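Local coordinates for coat protein (Sulfolobus turreted icosahedral virus, PDB 2BBD) that probably builds the outer shell of the virion as its major capsid protein, with two jelly-roll domains like those of certain bacterial and eukaryotic viruses, at residues 232-237 with 294-299; 243-248 with 277-282; 202-207 with 289-294. All coordinates share one frame; numbering follows the deposited sequence.

How the interactions relate
Interactions 1 and 3 join neighbouring strands of one four-stranded antiparallel sheet in the C-terminal jelly roll, its strand order being 200-204, 293-299, 230-237, 243-249. They share Glu294, and their centres lie about 12 Å apart; Tyr295 N probably hydrogen-bonds Ala203 O, 3.0 Å away, so strand 293-299 has partners along both its edges. Interaction 2 starts from the outermost strand, 243-249, and reaches the irregular part of 270-284; its centre is about 11 Å from that of interaction 1, which it meets where Lys245 N is probably hydrogen-bonded to Leu235 O, 2.7 Å away. Interactions 2 and 3 do not touch. Interactions 1 and 3 pair strands, interaction 2 packs side chains; none involves a bound ligand.

Interaction 1: residues 232-237 with 294-299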
loop_
_atom_site.group_PDB
_atom_site.type_symbol
_atom_site.label_atom_id
_atom_site.label_comp_id
_atom_site.label_asym_id
_atom_site.label_seq_id
_atom_site.Cartn_x
_atom_site.Cartn_y
_atom_site.Cartn_z
ATOM N N GLU A 232 -21.832 -4.199 -1.139
ATOM C CA GLU A 232 -21.976 -2.956 -1.888
ATOM C C GLU A 232 -20.993 -1.887 -1.418
ATOM O O GLU A 232 -20.704 -1.784 -0.224
ATOM C CB GLU A 232 -23.404 -2.425 -1.724
ATOM C CG GLU A 232 -23.761 -1.238 -2.607
ATOM C CD GLU A 232 -24.354 -1.659 -3.945
ATOM O OE1 GLU A 232 -24.941 -2.765 -4.018
ATOM O OE2 GLU A 232 -24.253 -0.882 -4.921
ATOM N N TYR A 233 -20.500 -1.093 -2.368
ATOM C CA TYR A 233 -19.565 -0.005 -2.089
ATOM C C TYR A 233 -20.179 1.282 -2.621
ATOM O O TYR A 233 -20.750 1.306 -3.709
ATOM C CB TYR A 233 -18.217 -0.232 -2.781
ATOM C CG TYR A 233 -17.290 0.965 -2.699
ATOM C CD1 TYR A 233 -16.387 1.105 -1.645
ATOM C CD2 TYR A 233 -17.334 1.974 -3.668
ATOM C CE1 TYR A 233 -15.547 2.216 -1.558
ATOM C CE2 TYR A 233 -16.496 3.093 -3.587
ATOM C CZ TYR A 233 -15.609 3.203 -2.532
ATOM O OH TYR A 233 -14.781 4.295 -2.448
ATOM N N GLU A 234 -20.031 2.358 -1.864
ATOM C CA GLU A 234 -20.608 3.629 -2.257
ATOM C C GLU A 234 -19.691 4.809 -1.936
ATOM O O GLU A 234 -19.205 4.933 -0.809
ATOM C CB GLU A 234 -21.941 3.792 -1.526
ATOM C CG GLU A 234 -22.839 4.907 -2.014
ATOM C CD GLU A 234 -24.106 5.015 -1.171
ATOM O OE1 GLU A 234 -24.604 3.967 -0.707
ATOM O OE2 GLU A 234 -24.604 6.142 -0.980
ATOM N N LEU A 235 -19.443 5.653 -2.936
ATOM C CA LEU A 235 -18.632 6.855 -2.762
ATOM C C LEU A 235 -19.635 7.987 -2.938
ATOM O O LEU A 235 -20.172 8.193 -4.033
ATOM C CB LEU A 235 -17.536 6.959 -3.825
ATOM C CG LEU A 235 -16.612 8.161 -3.592
ATOM C CD1 LEU A 235 -15.835 7.957 -2.286
ATOM C CD2 LEU A 235 -15.656 8.341 -4.774
ATOM N N LYS A 236 -19.887 8.721 -1.862
ATOM C CA LYS A 236 -20.887 9.777 -1.905
ATOM C C LYS A 236 -20.429 11.165 -1.465
ATOM O O LYS A 236 -19.679 11.310 -0.495
ATOM C CB LYS A 236 -22.082 9.334 -1.051
ATOM C CG LYS A 236 -23.247 10.303 -0.968
ATOM C CD LYS A 236 -24.276 9.766 0.024
ATOM C CE LYS A 236 -25.508 10.652 0.122
ATOM N NZ LYS A 236 -26.487 10.113 1.126
ATOM N N ILE A 237 -20.891 12.178 -2.194
ATOM C CA ILE A 237 -20.584 13.570 -1.883
ATOM C C ILE A 237 -21.651 13.967 -0.870
ATOM O O ILE A 237 -22.838 13.989 -1.195
ATOM C CB ILE A 237 -20.723 14.488 -3.135
ATOM C CG1 ILE A 237 -19.881 13.947 -4.294
ATOM C CG2 ILE A 237 -20.285 15.915 -2.796
ATOM C CD1 ILE A 237 -18.409 13.811 -3.989
ATOM N N GLU A 294 -17.386 10.672 1.413
ATOM C CA GLU A 294 -17.282 9.487 2.252
ATOM C C GLU A 294 -17.359 8.226 1.409
ATOM O O GLU A 294 -17.858 8.253 0.279
ATOM C CB GLU A 294 -18.451 9.456 3.240
ATOM C CG GLU A 294 -19.810 9.595 2.540
ATOM C CD GLU A 294 -21.005 9.241 3.413
ATOM O OE1 GLU A 294 -20.950 9.454 4.645
ATOM O OE2 GLU A 294 -22.017 8.761 2.856
ATOM N N TYR A 295 -16.847 7.125 1.946
ATOM C CA TYR A 295 -16.977 5.850 1.256
ATOM C C TYR A 295 -17.793 5.004 2.236
ATOM O O TYR A 295 -17.581 5.062 3.451
ATOM C CB TYR A 295 -15.610 5.240 0.896
ATOM C CG TYR A 295 -14.875 4.471 1.971
ATOM C CD1 TYR A 295 -15.117 3.116 2.172
ATOM C CD2 TYR A 295 -13.877 5.083 2.733
ATOM C CE1 TYR A 295 -14.380 2.385 3.103
ATOM C CE2 TYR A 295 -13.138 4.365 3.660
ATOM C CZ TYR A 295 -13.392 3.019 3.841
ATOM O OH TYR A 295 -12.669 2.310 4.772
ATOM N N ASP A 296 -18.764 4.270 1.701
ATOM C CA ASP A 296 -19.665 3.457 2.511
ATOM C C ASP A 296 -19.671 2.003 2.072
ATOM O O ASP A 296 -19.415 1.690 0.909
ATOM C CB ASP A 296 -21.091 4.006 2.394
ATOM C CG ASP A 296 -21.153 5.519 2.527
ATOM O OD1 ASP A 296 -21.961 6.143 1.807
ATOM O OD2 ASP A 296 -20.406 6.085 3.352
ATOM N N LEU A 297 -19.987 1.119 3.009
ATOM C CA LEU A 297 -20.040 -0.298 2.702
ATOM C C LEU A 297 -21.269 -0.992 3.278
ATOM O O LEU A 297 -21.833 -0.565 4.284
ATOM C CB LEU A 297 -18.789 -1.008 3.226
ATOM C CG LEU A 297 -17.414 -0.647 2.653
ATOM C CD1 LEU A 297 -16.345 -1.425 3.427
ATOM C CD2 LEU A 297 -17.348 -0.972 1.155
ATOM N N ALA A 298 -21.686 -2.056 2.601
ATOM C CA ALA A 298 -22.794 -2.879 3.051
ATOM C C ALA A 298 -22.096 -4.176 3.405
ATOM O O ALA A 298 -21.467 -4.794 2.542
ATOM C CB ALA A 298 -23.800 -3.107 1.926
ATOM N N LEU A 299 -22.194 -4.587 4.665
ATOM C CA LEU A 299 -21.530 -5.808 5.112
ATOM C C LEU A 299 -22.465 -6.867 5.689
ATOM O O LEU A 299 -23.389 -6.546 6.426
ATOM C CB LEU A 299 -20.472 -5.465 6.169
ATOM C CG LEU A 299 -19.409 -4.428 5.812
ATOM C CD1 LEU A 299 -18.530 -4.168 7.028
ATOM C CD2 LEU A 299 -18.579 -4.918 4.644
#
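Tyr233 and Leu297 pack on one face of an antiparallel strand pair, Leu297 CD2 meeting the ring edge at CD1 of Tyr233, 3.6 Å away. The same ring runs across the base of Tyr295, with the two side chains at about a right angle and Tyr233 OH 3.6 Å from Tyr295 CB. Leu235 sets its CD1 branch against the carbonyl O of Glu294, at 3.3 Å. The opposite face is polar. Here the carboxylates of Glu234 and Asp296 stand almost perpendicular to each other, Asp296 OD1 lies 2.8 Å from Glu294 OE2, and Glu234 OE2 is also close to Asp244 of strand 243-249. This cluster of four acids probably raises the proton affinity of at least one of them. Lys236, fully extended, runs beside Glu294, but its NZ remains 5.0 Å from OE2 of Glu294. Glu294 reaches along this face because its CG stands between backbone N and carbonyl carbon (chi1 53°), and OE1 is held by His201. Tyr233 OH is bonded to Gln214. The backbones are tied by paired hydrogen bonds: Glu234 with Asp296, where Asp296 N to Glu234 O is 2.6 Å, and Lys236 with Glu294. This is the central pair of a four-stranded jelly-roll sheet, with 243-249 beyond 230-237 and 200-204 beyond 293-299, while Tyr295 and Leu297 pack on strand 303-313 of the eight-stranded sheet.

Interaction 2: residues 243-248 with 277-282; sequences TDKIKV and KYFNGD
Ile246 and Tyr278 have the closest CA atoms of the two segments, 6.8 Å apart, and no direct hydrogen bond joins the two. The first segment is a strand that turns a corner at Lys245, where Lys245 and Ile246 both face Leu235 in a classic beta bulge; the second follows an irregular path. The bulge lets consecutive residues, Lys245 and Ile246, both point toward 277-282, and each takes its own ring. Ile246 lies across Tyr278, with CD1 over the ring face near CG in a CH-pi contact, 3.8 Å from the centroid and 26° off the normal. Its CG2 branch comes over the CE2 side of the rim, 3.5 Å from Tyr278 CE2. The first torsion sets CG1 beside the backbone N (chi1 -51°), and the extended chi2 carries CD1 on over the ring. Val248 extends the apolar patch, its CG2 lying 4.3 Å from Tyr278 CE2. Lys245 bends at chi2 and chi3 (both near -60°), which lays CE over a face of Phe279, 3.4 Å from its CE2. The amino group passes beyond the ring to a water 2.6 Å from NZ; that water donates in turn to Tyr278 O. Around this surface contact, Ile246 also packs on Leu235 and Ile273, while Tyr278 touches Leu253 of helix 250-261 and its hydroxyl is hydrogen-bonded to Glu256. The outer strand of the four-stranded jelly-roll sheet thus packs against chain belonging to the other sheet, 270-284, beside that helix.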
loop_
_atom_site.group_PDB
_atom_site.type_symbol
_atom_site.label_atom_id
_atom_site.label_comp_id
_atom_site.label_asym_id
_atom_site.label_seq_id
_atom_site.Cartn_x
_atom_site.Cartn_y
_atom_site.Cartn_z
ATOM N N THR A 243 -24.907 13.484 -3.259
ATOM C CA THR A 243 -24.790 12.868 -4.576
ATOM C C THR A 243 -23.792 11.716 -4.661
ATOM O O THR A 243 -22.593 11.895 -4.428
ATOM C CB THR A 243 -24.380 13.910 -5.622
ATOM O OG1 THR A 243 -25.289 15.015 -5.574
ATOM C CG2 THR A 243 -24.396 13.300 -7.014
ATOM N N ASP A 244 -24.294 10.536 -5.009
ATOM C CA ASP A 244 -23.450 9.357 -5.158
ATOM C C ASP A 244 -22.585 9.548 -6.388
ATOM O O ASP A 244 -23.058 10.051 -7.402
ATOM C CB ASP A 244 -24.299 8.098 -5.368
ATOM C CG ASP A 244 -24.793 7.486 -4.066
ATOM O OD1 ASP A 244 -25.644 6.571 -4.131
ATOM O OD2 ASP A 244 -24.329 7.902 -2.983
ATOM N N LYS A 245 -21.320 9.156 -6.296
ATOM C CA LYS A 245 -20.403 9.241 -7.427
ATOM C C LYS A 245 -20.086 7.803 -7.822
ATOM O O LYS A 245 -19.712 7.510 -8.962
ATOM C CB LYS A 245 -19.124 9.978 -7.031
ATOM C CG LYS A 245 -19.306 11.479 -6.868
ATOM C CD LYS A 245 -19.774 12.127 -8.172
ATOM C CE LYS A 245 -18.774 11.910 -9.299
ATOM N NZ LYS A 245 -19.150 12.634 -10.548
ATOM N N ILE A 246 -20.238 6.909 -6.853
ATOM C CA ILE A 246 -20.009 5.493 -7.072
ATOM C C ILE A 246 -20.976 4.706 -6.198
ATOM O O ILE A 246 -21.102 4.962 -4.999
ATOM C CB ILE A 246 -18.572 5.066 -6.706
ATOM C CG1 ILE A 246 -17.551 5.985 -7.376
ATOM C CG2 ILE A 246 -18.343 3.626 -7.161
ATOM C CD1 ILE A 246 -16.106 5.635 -7.061
ATOM N N LYS A 247 -21.670 3.763 -6.821
ATOM C CA LYS A 247 -22.632 2.900 -6.144
ATOM C C LYS A 247 -22.552 1.599 -6.929
ATOM O O LYS A 247 -23.107 1.486 -8.026
ATOM C CB LYS A 247 -24.038 3.487 -6.237
ATOM C CG LYS A 247 -25.081 2.705 -5.469
ATOM C CD LYS A 247 -24.913 2.882 -3.972
ATOM C CE LYS A 247 -25.969 2.090 -3.224
ATOM N NZ LYS A 247 -27.339 2.429 -3.699
ATOM N N VAL A 248 -21.849 0.621 -6.372
ATOM C CA VAL A 248 -21.649 -0.642 -7.067
ATOM C C VAL A 248 -21.668 -1.815 -6.111
ATOM O O VAL A 248 -21.474 -1.648 -4.909
ATOM C CB VAL A 248 -20.277 -0.619 -7.816
ATOM C CG1 VAL A 248 -19.967 -1.974 -8.427
ATOM C CG2 VAL A 248 -20.294 0.451 -8.891
ATOM N N LYS A 277 -11.910 6.053 -13.023
ATOM C CA LYS A 277 -12.958 5.309 -13.711
ATOM C C LYS A 277 -14.338 5.861 -13.361
ATOM O O LYS A 277 -15.341 5.452 -13.944
ATOM C CB LYS A 277 -12.907 3.824 -13.332
ATOM C CG LYS A 277 -11.730 3.048 -13.895
ATOM C CD LYS A 277 -11.823 1.595 -13.466
ATOM C CE LYS A 277 -10.629 0.772 -13.921
ATOM N NZ LYS A 277 -10.544 0.630 -15.400
ATOM N N TYR A 278 -14.385 6.780 -12.405
ATOM C CA TYR A 278 -15.652 7.364 -11.982
ATOM C C TYR A 278 -15.612 8.887 -11.981
ATOM O O TYR A 278 -16.626 9.547 -11.777
ATOM C CB TYR A 278 -16.032 6.852 -10.591
ATOM C CG TYR A 278 -16.186 5.355 -10.523
ATOM C CD1 TYR A 278 -15.078 4.523 -10.355
ATOM C CD2 TYR A 278 -17.442 4.763 -10.644
ATOM C CE1 TYR A 278 -15.223 3.136 -10.311
ATOM C CE2 TYR A 278 -17.596 3.383 -10.604
ATOM C CZ TYR A 278 -16.487 2.576 -10.439
ATOM O OH TYR A 278 -16.645 1.215 -10.422
ATOM N N PHE A 279 -14.426 9.438 -12.193
ATOM C CA PHE A 279 -14.241 10.882 -12.257
ATOM C C PHE A 279 -13.409 11.108 -13.507
ATOM O O PHE A 279 -12.861 10.157 -14.059
ATOM C CB PHE A 279 -13.464 11.403 -11.044
ATOM C CG PHE A 279 -14.243 11.388 -9.761
ATOM C CD1 PHE A 279 -14.325 10.235 -8.991
ATOM C CD2 PHE A 279 -14.885 12.543 -9.314
ATOM C CE1 PHE A 279 -15.029 10.228 -7.793
ATOM C CE2 PHE A 279 -15.599 12.551 -8.116
ATOM C CZ PHE A 279 -15.670 11.391 -7.353
ATOM N N ASN A 280 -13.315 12.348 -13.971
ATOM C CA ASN A 280 -12.500 12.609 -15.147
ATOM C C ASN A 280 -11.094 12.836 -14.610
ATOM O O ASN A 280 -10.728 13.951 -14.237
ATOM C CB ASN A 280 -13.009 13.836 -15.901
ATOM C CG ASN A 280 -12.253 14.070 -17.193
ATOM O OD1 ASN A 280 -11.186 14.688 -17.198
ATOM N ND2 ASN A 280 -12.793 13.559 -18.299
ATOM N N GLY A 281 -10.316 11.757 -14.562
ATOM C CA GLY A 281 -8.969 11.834 -14.024
ATOM C C GLY A 281 -9.034 11.409 -12.568
ATOM O O GLY A 281 -10.059 10.887 -12.129
ATOM N N ASP A 282 -7.965 11.636 -11.811
ATOM C CA ASP A 282 -7.953 11.255 -10.405
ATOM C C ASP A 282 -8.780 12.234 -9.594
ATOM O O ASP A 282 -9.053 13.348 -10.036
ATOM C CB ASP A 282 -6.527 11.234 -9.851
ATOM C CG ASP A 282 -5.623 10.285 -10.600
ATOM O OD1 ASP A 282 -6.060 9.159 -10.916
ATOM O OD2 ASP A 282 -4.465 10.666 -10.862
HETATM O O HOH W 1 -17.528 12.182 -12.561
#

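Interaction 3: residues 202-207 with 289-294; sequences VAYLQP and PSDSIE
The Tyr204 ring has Asp291 over one face and Ile293 O at its edge, in the ring plane. Asp291 CB sits almost on the ring normal, 4.0 Å from the centroid of the Tyr204 ring, a CH-pi contact. The aspartate carboxylate stacks beside it, its plane 28° from the ring and OD2 3.8 Å from Tyr204 CD2. CB of Glu294 comes in obliquely, 3.8 Å from CD1 of Tyr204, and the ring of His201 also meets the tyrosine at about 45°. Asp291 has left-handed backbone angles (phi 53°), and the turn it makes carries the chain from the loop into strand 293-299. Beyond the non-hydrogen-bonded pair Tyr204 and Glu294, the strands close with a bond from Leu205 N to Ile293 O, 2.8 Å long and nearly along the C=O axis. Further on they separate, and water fills in. Leu205 O accepts from two waters, one taking the N-H of Asp291 and the other that of Ser292, the latter at 2.7 Å from Ser292 N. Past the waters, Pro207 CD rests 4.0 Å from Ser290 CA. One direct bond and two water bridges thus replace regular strand pairing where the two strands end in loops, the waters satisfying both N-H groups and donating in turn to Leu205 O. Over the ring, CA and CB of Asp291 make the contact, while the carboxylate alongside is perhaps not attractive in itself.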
loop_
_atom_site.group_PDB
_atom_site.type_symbol
_atom_site.label_atom_id
_atom_site.label_comp_id
_atom_site.label_asym_id
_atom_site.label_seq_id
_atom_site.Cartn_x
_atom_site.Cartn_y
_atom_site.Cartn_z
ATOM N N VAL A 202 -18.385 4.679 6.382
ATOM C CA VAL A 202 -17.162 4.101 6.918
ATOM C C VAL A 202 -16.236 5.254 7.345
ATOM O O VAL A 202 -15.872 5.366 8.516
ATOM C CB VAL A 202 -16.445 3.241 5.869
ATOM C CG1 VAL A 202 -15.196 2.618 6.478
ATOM C CG2 VAL A 202 -17.392 2.160 5.350
ATOM N N ALA A 203 -15.875 6.113 6.396
ATOM C CA ALA A 203 -15.002 7.251 6.679
ATOM C C ALA A 203 -15.093 8.330 5.606
ATOM O O ALA A 203 -15.669 8.114 4.538
ATOM C CB ALA A 203 -13.542 6.778 6.797
ATOM N N TYR A 204 -14.522 9.495 5.905
ATOM C CA TYR A 204 -14.476 10.608 4.957
ATOM C C TYR A 204 -13.064 10.637 4.397
ATOM O O TYR A 204 -12.113 10.288 5.095
ATOM C CB TYR A 204 -14.741 11.946 5.655
ATOM C CG TYR A 204 -16.147 12.124 6.187
ATOM C CD1 TYR A 204 -17.223 12.348 5.324
ATOM C CD2 TYR A 204 -16.398 12.070 7.556
ATOM C CE1 TYR A 204 -18.521 12.512 5.821
ATOM C CE2 TYR A 204 -17.679 12.233 8.060
ATOM C CZ TYR A 204 -18.736 12.451 7.193
ATOM O OH TYR A 204 -20.006 12.584 7.711
ATOM N N LEU A 205 -12.925 11.020 3.135
ATOM C CA LEU A 205 -11.595 11.121 2.545
ATOM C C LEU A 205 -11.090 12.502 2.942
ATOM O O LEU A 205 -11.795 13.494 2.763
ATOM C CB LEU A 205 -11.648 11.040 1.019
ATOM C CG LEU A 205 -12.387 9.888 0.339
ATOM C CD1 LEU A 205 -11.852 9.752 -1.077
ATOM C CD2 LEU A 205 -12.203 8.594 1.109
ATOM N N GLN A 206 -9.887 12.578 3.491
ATOM C CA GLN A 206 -9.360 13.876 3.880
ATOM C C GLN A 206 -8.886 14.648 2.668
ATOM O O GLN A 206 -8.395 14.073 1.701
ATOM C CB GLN A 206 -8.207 13.718 4.859
ATOM C CG GLN A 206 -7.063 12.905 4.317
ATOM C CD GLN A 206 -5.947 12.759 5.329
ATOM O OE1 GLN A 206 -5.207 13.709 5.601
ATOM N NE2 GLN A 206 -5.828 11.568 5.906
ATOM N N PRO A 207 -9.047 15.973 2.695
ATOM C CA PRO A 207 -8.609 16.796 1.571
ATOM C C PRO A 207 -7.103 17.032 1.713
ATOM O O PRO A 207 -6.497 16.592 2.687
ATOM C CB PRO A 207 -9.417 18.072 1.758
ATOM C CG PRO A 207 -9.433 18.211 3.249
ATOM C CD PRO A 207 -9.731 16.790 3.713
ATOM N N PRO A 289 -13.053 20.917 0.790
ATOM C CA PRO A 289 -13.443 21.067 2.195
ATOM C C PRO A 289 -13.340 19.699 2.863
ATOM O O PRO A 289 -13.353 18.673 2.181
ATOM C CB PRO A 289 -14.901 21.534 2.109
ATOM C CG PRO A 289 -15.015 22.125 0.736
ATOM C CD PRO A 289 -14.200 21.180 -0.095
ATOM N N SER A 290 -13.246 19.674 4.185
ATOM C CA SER A 290 -13.150 18.406 4.888
ATOM C C SER A 290 -14.544 17.800 5.061
ATOM O O SER A 290 -15.549 18.503 4.961
ATOM C CB SER A 290 -12.495 18.615 6.253
ATOM O OG SER A 290 -13.298 19.445 7.072
ATOM N N ASP A 291 -14.599 16.493 5.298
ATOM C CA ASP A 291 -15.864 15.788 5.495
ATOM C C ASP A 291 -16.877 16.021 4.379
ATOM O O ASP A 291 -18.067 16.208 4.640
ATOM C CB ASP A 291 -16.473 16.210 6.829
ATOM C CG ASP A 291 -15.530 15.988 7.982
ATOM O OD1 ASP A 291 -15.814 16.480 9.093
ATOM O OD2 ASP A 291 -14.502 15.310 7.775
ATOM N N SER A 292 -16.415 15.996 3.137
ATOM C CA SER A 292 -17.303 16.224 2.008
ATOM C C SER A 292 -17.539 14.980 1.163
ATOM O O SER A 292 -18.541 14.882 0.457
ATOM C CB SER A 292 -16.744 17.348 1.138
ATOM O OG SER A 292 -16.658 18.548 1.888
ATOM N N ILE A 293 -16.611 14.032 1.226
ATOM C CA ILE A 293 -16.750 12.799 0.468
ATOM C C ILE A 293 -16.459 11.623 1.389
ATOM O O ILE A 293 -15.435 11.587 2.069
ATOM C CB ILE A 293 -15.794 12.767 -0.740
ATOM C CG1 ILE A 293 -15.965 14.047 -1.569
ATOM C CG2 ILE A 293 -16.106 11.556 -1.609
ATOM C CD1 ILE A 293 -15.101 14.104 -2.829
ATOM N N GLU A 294 -17.386 10.672 1.413
ATOM C CA GLU A 294 -17.282 9.487 2.252
ATOM C C GLU A 294 -17.359 8.226 1.409
ATOM O O GLU A 294 -17.858 8.253 0.279
ATOM C CB GLU A 294 -18.451 9.456 3.240
ATOM C CG GLU A 294 -19.810 9.595 2.540
ATOM C CD GLU A 294 -21.005 9.241 3.413
ATOM O OE1 GLU A 294 -20.950 9.454 4.645
ATOM O OE2 GLU A 294 -22.017 8.761 2.856
HETATM O O HOH W 2 -12.153 14.854 5.304
HETATM O O HOH W 3 -14.127 14.927 2.239
#